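Local coordinates for protein short-chain-enoyl-CoA hydratase (Clostridium acetobutylicum, PDB 5Z7R) that catalyses the reversible hydration of crotonyl-CoA and also accepts hexenoyl-CoA, but not longer enoyl-CoA substrates, at residues Ala66-Ser69 against Glu70-Glu73; Asn75-Glu78 against Gly79-Phe82; Glu187-Asn190 against Thr191-Ile195. One frame throughout, in Å; residues are numbered along the deposited sequence.

From the N terminus, contact 1 comes first, on the short helix 68-71. Contact 2 follows at the start of helix 76-95. Contact 3 lies much later, at the start of helix 188-201. Each one closes a single turn or two of local backbone, with no long loop between its segments. They run in series, so none nests in or crosses another. Contacts 1 and 2 touch: M71 SD packs on F82 CE2 at 3.5 Å, and both contacts reach the second subunit. Contact 3 stands apart, its centre about 39 Å from that of contact 2, on the opposite side of the chain's centre. There it ties a helix to the six-stranded sheet.

Contact 1: Ala66-Ser69 against Glu70-Glu73; sequences ADIS and EMKE
M71 reaches back to I68 through two torsions. Its CG lies beside the backbone N (chi1 -82°), and the chain then bends at SD (chi3 -85°). This turns CE back over the preceding turn. I68 sends CG1 to the side of its own backbone N (chi1 -58°), which brings CD1 within 3.5 Å of M71 CE. A66 CB flanks the same methyl, 3.9 Å from M71 CE. D67 O is close as well, 3.1 Å from M71 CE, so the buried methyl sits tightly between two apolar groups and a carbonyl.

The turn itself is only weakly bonded. K72 N bonds to I68 O at 3.0 Å, but the bonds from M71 N to the same oxygen and from E70 N to D67 O are weak. D67 sits at the N-cap. Its OD1 uses the anti lone pair to accept from S69 N at 3.2 Å. S69 OG adds only a weak bond to OD1.

E70 points its carboxylate elsewhere: OE1 is hydrogen-bonded to S30 OG. The I68-M71 face is itself covered by the second subunit: F249 of that subunit packs on I68 and M246 on M71.

The result is an aspartate N-capped, short and weakly bonded helix (68-71) near the probable active site. The side chain of A66 lies about 7 Å from those of E114 and E134, the probable catalytic pair by similarity.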
loop_
_atom_site.group_PDB
_atom_site.type_symbol
_atom_site.label_atom_id
_atom_site.label_comp_id
_atom_site.label_asym_id
_atom_site.label_seq_id
_atom_site.Cartn_x
_atom_site.Cartn_y
_atom_site.Cartn_z
ATOM N N ALA A 66 8.681 -30.319 -6.291
ATOM C CA ALA A 66 8.269 -30.298 -7.678
ATOM C C ALA A 66 9.335 -30.994 -8.510
ATOM O O ALA A 66 10.504 -31.065 -8.098
ATOM C CB ALA A 66 8.004 -28.859 -8.156
ATOM N N ASP A 67 8.908 -31.522 -9.657
ATOM C CA ASP A 67 9.780 -32.245 -10.593
ATOM C C ASP A 67 10.904 -31.344 -11.132
ATOM O O ASP A 67 10.674 -30.401 -11.896
ATOM C CB ASP A 67 8.937 -32.808 -11.744
ATOM C CG ASP A 67 9.465 -34.113 -12.284
ATOM O OD1 ASP A 67 10.688 -34.182 -12.546
ATOM O OD2 ASP A 67 8.649 -35.060 -12.465
ATOM N N ILE A 68 12.122 -31.655 -10.721
ATOM C CA ILE A 68 13.309 -30.907 -11.117
ATOM C C ILE A 68 13.758 -31.199 -12.557
ATOM O O ILE A 68 14.559 -30.447 -13.114
ATOM C CB ILE A 68 14.474 -31.229 -10.154
ATOM C CG1 ILE A 68 14.073 -30.885 -8.709
ATOM C CG2 ILE A 68 15.756 -30.510 -10.558
ATOM C CD1 ILE A 68 13.500 -29.502 -8.548
ATOM N N SER A 69 13.254 -32.282 -13.150
ATOM C CA SER A 69 13.554 -32.609 -14.548
ATOM C C SER A 69 12.915 -31.618 -15.478
ATOM O O SER A 69 13.503 -31.289 -16.512
ATOM C CB SER A 69 13.034 -33.989 -14.932
ATOM O OG SER A 69 13.617 -34.951 -14.115
ATOM N N GLU A 70 11.713 -31.155 -15.134
ATOM C CA GLU A 70 11.045 -30.223 -16.006
ATOM C C GLU A 70 11.785 -28.904 -15.968
ATOM O O GLU A 70 11.739 -28.153 -16.931
ATOM C CB GLU A 70 9.590 -30.037 -15.627
ATOM C CG GLU A 70 8.764 -31.303 -15.744
ATOM C CD GLU A 70 7.294 -31.067 -15.434
ATOM O OE1 GLU A 70 6.991 -30.086 -14.701
ATOM O OE2 GLU A 70 6.447 -31.865 -15.922
ATOM N N MET A 71 12.513 -28.657 -14.878
ATOM C CA MET A 71 13.110 -27.337 -14.588
ATOM C C MET A 71 14.565 -27.141 -15.001
ATOM O O MET A 71 14.955 -26.016 -15.351
ATOM C CB MET A 71 12.992 -27.036 -13.080
ATOM C CG MET A 71 11.630 -26.494 -12.696
ATOM S SD MET A 71 11.460 -26.109 -10.943
ATOM C CE MET A 71 11.030 -27.732 -10.356
ATOM N N LYS A 72 15.356 -28.213 -14.954
ATOM C CA LYS A 72 16.810 -28.130 -15.075
ATOM C C LYS A 72 17.366 -27.319 -16.246
ATOM O O LYS A 72 18.477 -26.747 -16.144
ATOM C CB LYS A 72 17.402 -29.534 -15.161
ATOM C CG LYS A 72 18.905 -29.560 -15.420
ATOM C CD LYS A 72 19.454 -30.965 -15.249
ATOM C CE LYS A 72 20.655 -31.191 -16.146
ATOM N NZ LYS A 72 20.241 -31.440 -17.554
ATOM N N GLU A 73 16.646 -27.318 -17.369
ATOM C CA GLU A 73 17.159 -26.714 -18.597
ATOM C C GLU A 73 16.415 -25.455 -18.951
ATOM O O GLU A 73 16.690 -24.849 -19.990
ATOM C CB GLU A 73 17.085 -27.704 -19.768
ATOM C CG GLU A 73 18.038 -28.891 -19.646
ATOM C CD GLU A 73 19.507 -28.507 -19.567
ATOM O OE1 GLU A 73 19.948 -27.605 -20.305
ATOM O OE2 GLU A 73 20.236 -29.133 -18.778
#

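Contact 2: Asn75-Glu78 against Gly79-Phe82; sequences NTIE and GRKF
The side chains of I77 and R80 cross at a slant on one face of the first helical turns. I77 has CG1 anti to its backbone N (chi1 -163°), and CD1 then comes to 4.1 Å from R80 CD. This is loose apolar contact between a methyl and the aliphatic part of an arginine. R80 also directs CG away from its own N and stays extended as far as NE. That carries the guanidinium beyond the turn to two other chains. R80 NE forms a salt bridge with E231 of the second subunit, and R80 NH2 forms one with E97 of the third. The two acids probably fix the rotation of the group.

F82 takes the same kind of first torsion but leaves from another side of the helix. Its ring is buried. It meets the ring of F143, the planes inclined at about 60°, and packs on F233 of the second subunit. K81 and E78 lie on the exposed side. K81 touches the preceding turn through CB, 3.5 Å from E78 O, and the rest of its chain leads away.

The backbone is tight. G79 N bonds almost straight to N75 O at 2.6 Å. R80 N reaches T76 O at 3.0 Å and F82 N reaches E78 O at 2.8 Å. The bond from K81 N to I77 O is longer, 3.3 Å, with the donor well above the carbonyl plane.

N75 turns its amide back over the helix start (chi1 72°), where OD1 accepts from E78 N at 3.1 Å. This is the classic asparagine N-cap, here opening helix 76-95 at a subunit interface.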
loop_
_atom_site.group_PDB
_atom_site.type_symbol
_atom_site.label_atom_id
_atom_site.label_comp_id
_atom_site.label_asym_id
_atom_site.label_seq_id
_atom_site.Cartn_x
_atom_site.Cartn_y
_atom_site.Cartn_z
ATOM N N ASN A 75 15.393 -21.607 -19.106
ATOM C CA ASN A 75 16.179 -20.396 -19.063
ATOM C C ASN A 75 15.357 -19.297 -18.396
ATOM O O ASN A 75 14.197 -19.511 -18.033
ATOM C CB ASN A 75 16.655 -19.995 -20.469
ATOM C CG ASN A 75 15.527 -19.459 -21.351
ATOM O OD1 ASN A 75 14.382 -19.289 -20.924
ATOM N ND2 ASN A 75 15.863 -19.170 -22.592
ATOM N N THR A 76 15.972 -18.123 -18.296
ATOM C CA THR A 76 15.432 -16.989 -17.573
ATOM C C THR A 76 13.976 -16.739 -17.899
ATOM O O THR A 76 13.145 -16.702 -16.995
ATOM C CB THR A 76 16.305 -15.761 -17.829
ATOM O OG1 THR A 76 17.634 -16.065 -17.408
ATOM C CG2 THR A 76 15.851 -14.550 -17.071
ATOM N N ILE A 77 13.646 -16.632 -19.174
ATOM C CA ILE A 77 12.274 -16.331 -19.578
ATOM C C ILE A 77 11.266 -17.488 -19.367
ATOM O O ILE A 77 10.062 -17.283 -19.190
ATOM C CB ILE A 77 12.230 -15.864 -21.058
ATOM C CG1 ILE A 77 10.915 -15.167 -21.367
ATOM C CG2 ILE A 77 12.432 -17.033 -22.027
ATOM C CD1 ILE A 77 10.721 -13.930 -20.529
ATOM N N GLU A 78 11.760 -18.699 -19.428
ATOM C CA GLU A 78 10.938 -19.830 -19.215
ATOM C C GLU A 78 10.770 -20.052 -17.689
ATOM O O GLU A 78 9.654 -20.327 -17.225
ATOM C CB GLU A 78 11.574 -21.012 -19.924
ATOM C CG GLU A 78 11.589 -20.789 -21.426
ATOM C CD GLU A 78 12.260 -21.900 -22.195
ATOM O OE1 GLU A 78 13.131 -22.571 -21.634
ATOM O OE2 GLU A 78 11.912 -22.077 -23.372
ATOM N N GLY A 79 11.867 -19.918 -16.928
ATOM C CA GLY A 79 11.803 -19.907 -15.465
ATOM C C GLY A 79 10.657 -19.010 -15.029
ATOM O O GLY A 79 9.651 -19.441 -14.433
ATOM N N ARG A 80 10.790 -17.753 -15.388
ATOM C CA ARG A 80 9.771 -16.767 -15.087
ATOM C C ARG A 80 8.380 -17.303 -15.391
ATOM O O ARG A 80 7.535 -17.240 -14.521
ATOM C CB ARG A 80 10.083 -15.473 -15.840
ATOM C CG ARG A 80 8.947 -14.471 -15.955
ATOM C CD ARG A 80 9.419 -13.219 -16.709
ATOM N NE ARG A 80 8.484 -12.151 -16.472
ATOM C CZ ARG A 80 7.299 -12.037 -17.053
ATOM N NH1 ARG A 80 6.868 -12.927 -17.944
ATOM N NH2 ARG A 80 6.517 -11.012 -16.728
ATOM N N LYS A 81 8.160 -17.872 -16.584
ATOM C CA LYS A 81 6.814 -18.302 -16.993
ATOM C C LYS A 81 6.328 -19.412 -16.086
ATOM O O LYS A 81 5.183 -19.399 -15.668
ATOM C CB LYS A 81 6.741 -18.770 -18.460
ATOM C CG LYS A 81 5.324 -18.642 -19.055
ATOM C CD LYS A 81 5.048 -19.580 -20.253
ATOM C CE LYS A 81 5.440 -19.015 -21.632
ATOM N NZ LYS A 81 4.286 -18.659 -22.530
ATOM N N PHE A 82 7.196 -20.376 -15.798
ATOM C CA PHE A 82 6.883 -21.441 -14.849
ATOM C C PHE A 82 6.371 -20.838 -13.519
ATOM O O PHE A 82 5.226 -21.111 -13.089
ATOM C CB PHE A 82 8.134 -22.265 -14.612
ATOM C CG PHE A 82 7.886 -23.583 -13.946
ATOM C CD1 PHE A 82 6.983 -24.491 -14.482
ATOM C CD2 PHE A 82 8.589 -23.941 -12.803
ATOM C CE1 PHE A 82 6.768 -25.727 -13.876
ATOM C CE2 PHE A 82 8.369 -25.169 -12.191
ATOM C CZ PHE A 82 7.463 -26.068 -12.735
#

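Contact 3: Glu187-Asn190 against Thr191-Ile195; sequences ELMN and TAKEI
T191 grips E187 twice through one oxygen. Its backbone N bonds to E187 O at 2.8 Å, nearly straight. Its hydroxyl OG1 donates to the same atom at 3.0 Å, but from well above the carbonyl plane. OG1 can do this because it stands beside its own backbone N (chi1 -53°). The buried threonine hydroxyl is thus satisfied by the preceding helical turn.

K193 is also tightly set. K193 N bonds to M189 O at 2.8 Å, and K193 CG lies only 3.1 Å from that oxygen. Further out, the methyl of M189 meets the lysine chain, CE to CE at 3.9 Å. The methionine bends at chi2 and chi3 to get there. The charged end of K193 goes on to a salt bridge with E11.

The solvent side is looser. E187, N190 and E194 are exposed there. E194 has CG between its backbone N and carbonyl carbon (chi1 74°), and the extended chain runs along the turn, with OE2 3.2 Å from N190 O. Both are acceptors, so this is proximity and not a bond. Between N190 and E194 the bond is a backbone one, E194 N to N190 O at 2.8 Å.

The inner face lays helix 188-201 on the six-stranded sheet. L188 packs on strands 100-104 and 121-125, M189 and A192 on I53 of strand 51-56. I195 rests on I101 and I123, and also touches T164 of the fourth subunit.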
loop_
_atom_site.group_PDB
_atom_site.type_symbol
_atom_site.label_atom_id
_atom_site.label_comp_id
_atom_site.label_asym_id
_atom_site.label_seq_id
_atom_site.Cartn_x
_atom_site.Cartn_y
_atom_site.Cartn_z
ATOM N N GLU A 187 -5.674 -39.485 13.379
ATOM C CA GLU A 187 -6.681 -38.446 13.626
ATOM C C GLU A 187 -6.827 -37.374 12.490
ATOM O O GLU A 187 -7.834 -36.670 12.425
ATOM C CB GLU A 187 -6.354 -37.720 14.930
ATOM C CG GLU A 187 -6.227 -38.614 16.162
ATOM C CD GLU A 187 -5.920 -37.831 17.450
ATOM O OE1 GLU A 187 -5.228 -36.784 17.412
ATOM O OE2 GLU A 187 -6.356 -38.278 18.528
ATOM N N LEU A 188 -5.837 -37.240 11.614
ATOM C CA LEU A 188 -5.801 -36.112 10.638
ATOM C C LEU A 188 -7.101 -35.795 9.857
ATOM O O LEU A 188 -7.660 -34.695 9.946
ATOM C CB LEU A 188 -4.652 -36.323 9.660
ATOM C CG LEU A 188 -4.374 -35.205 8.643
ATOM C CD1 LEU A 188 -4.552 -33.847 9.302
ATOM C CD2 LEU A 188 -2.971 -35.316 8.095
ATOM N N MET A 189 -7.594 -36.753 9.093
ATOM C CA MET A 189 -8.764 -36.501 8.271
ATOM C C MET A 189 -10.018 -36.281 9.092
ATOM O O MET A 189 -10.891 -35.508 8.676
ATOM C CB MET A 189 -8.965 -37.636 7.272
ATOM C CG MET A 189 -7.937 -37.619 6.139
ATOM S SD MET A 189 -8.047 -36.190 4.991
ATOM C CE MET A 189 -9.828 -36.023 4.781
ATOM N N ASN A 190 -10.141 -36.959 10.233
ATOM C CA ASN A 190 -11.283 -36.683 11.111
ATOM C C ASN A 190 -11.157 -35.260 11.568
ATOM O O ASN A 190 -12.160 -34.530 11.558
ATOM C CB ASN A 190 -11.383 -37.595 12.365
ATOM C CG ASN A 190 -11.864 -39.001 12.050
ATOM O OD1 ASN A 190 -12.594 -39.234 11.077
ATOM N ND2 ASN A 190 -11.441 -39.959 12.877
ATOM N N THR A 191 -9.955 -34.847 11.976
ATOM C CA THR A 191 -9.829 -33.463 12.449
ATOM C C THR A 191 -10.241 -32.456 11.337
ATOM O O THR A 191 -11.124 -31.620 11.566
ATOM C CB THR A 191 -8.437 -33.140 13.005
ATOM O OG1 THR A 191 -8.100 -34.108 13.994
ATOM C CG2 THR A 191 -8.427 -31.766 13.653
ATOM N N ALA A 192 -9.627 -32.578 10.149
ATOM C CA ALA A 192 -10.018 -31.800 8.959
ATOM C C ALA A 192 -11.515 -31.789 8.700
ATOM O O ALA A 192 -12.099 -30.716 8.463
ATOM C CB ALA A 192 -9.318 -32.332 7.748
ATOM N N LYS A 193 -12.136 -32.978 8.761
ATOM C CA LYS A 193 -13.548 -33.135 8.435
ATOM C C LYS A 193 -14.403 -32.507 9.472
ATOM O O LYS A 193 -15.452 -31.963 9.143
ATOM C CB LYS A 193 -13.967 -34.609 8.224
ATOM C CG LYS A 193 -13.425 -35.235 6.940
ATOM C CD LYS A 193 -14.115 -36.519 6.491
ATOM C CE LYS A 193 -13.099 -37.604 6.105
ATOM N NZ LYS A 193 -13.397 -38.273 4.809
ATOM N N GLU A 194 -13.978 -32.547 10.732
ATOM C CA GLU A 194 -14.781 -31.875 11.745
ATOM C C GLU A 194 -14.621 -30.359 11.638
ATOM O O GLU A 194 -15.609 -29.623 11.766
ATOM C CB GLU A 194 -14.560 -32.443 13.162
ATOM C CG GLU A 194 -13.257 -32.110 13.870
ATOM C CD GLU A 194 -12.787 -33.197 14.856
ATOM O OE1 GLU A 194 -12.080 -32.841 15.837
ATOM O OE2 GLU A 194 -13.087 -34.407 14.640
ATOM N N ILE A 195 -13.421 -29.876 11.308
ATOM C CA ILE A 195 -13.299 -28.442 10.963
ATOM C C ILE A 195 -14.189 -28.113 9.751
ATOM O O ILE A 195 -15.022 -27.243 9.819
ATOM C CB ILE A 195 -11.843 -28.014 10.722
ATOM C CG1 ILE A 195 -11.068 -28.104 12.027
ATOM C CG2 ILE A 195 -11.786 -26.584 10.161
ATOM C CD1 ILE A 195 -9.568 -28.207 11.851
#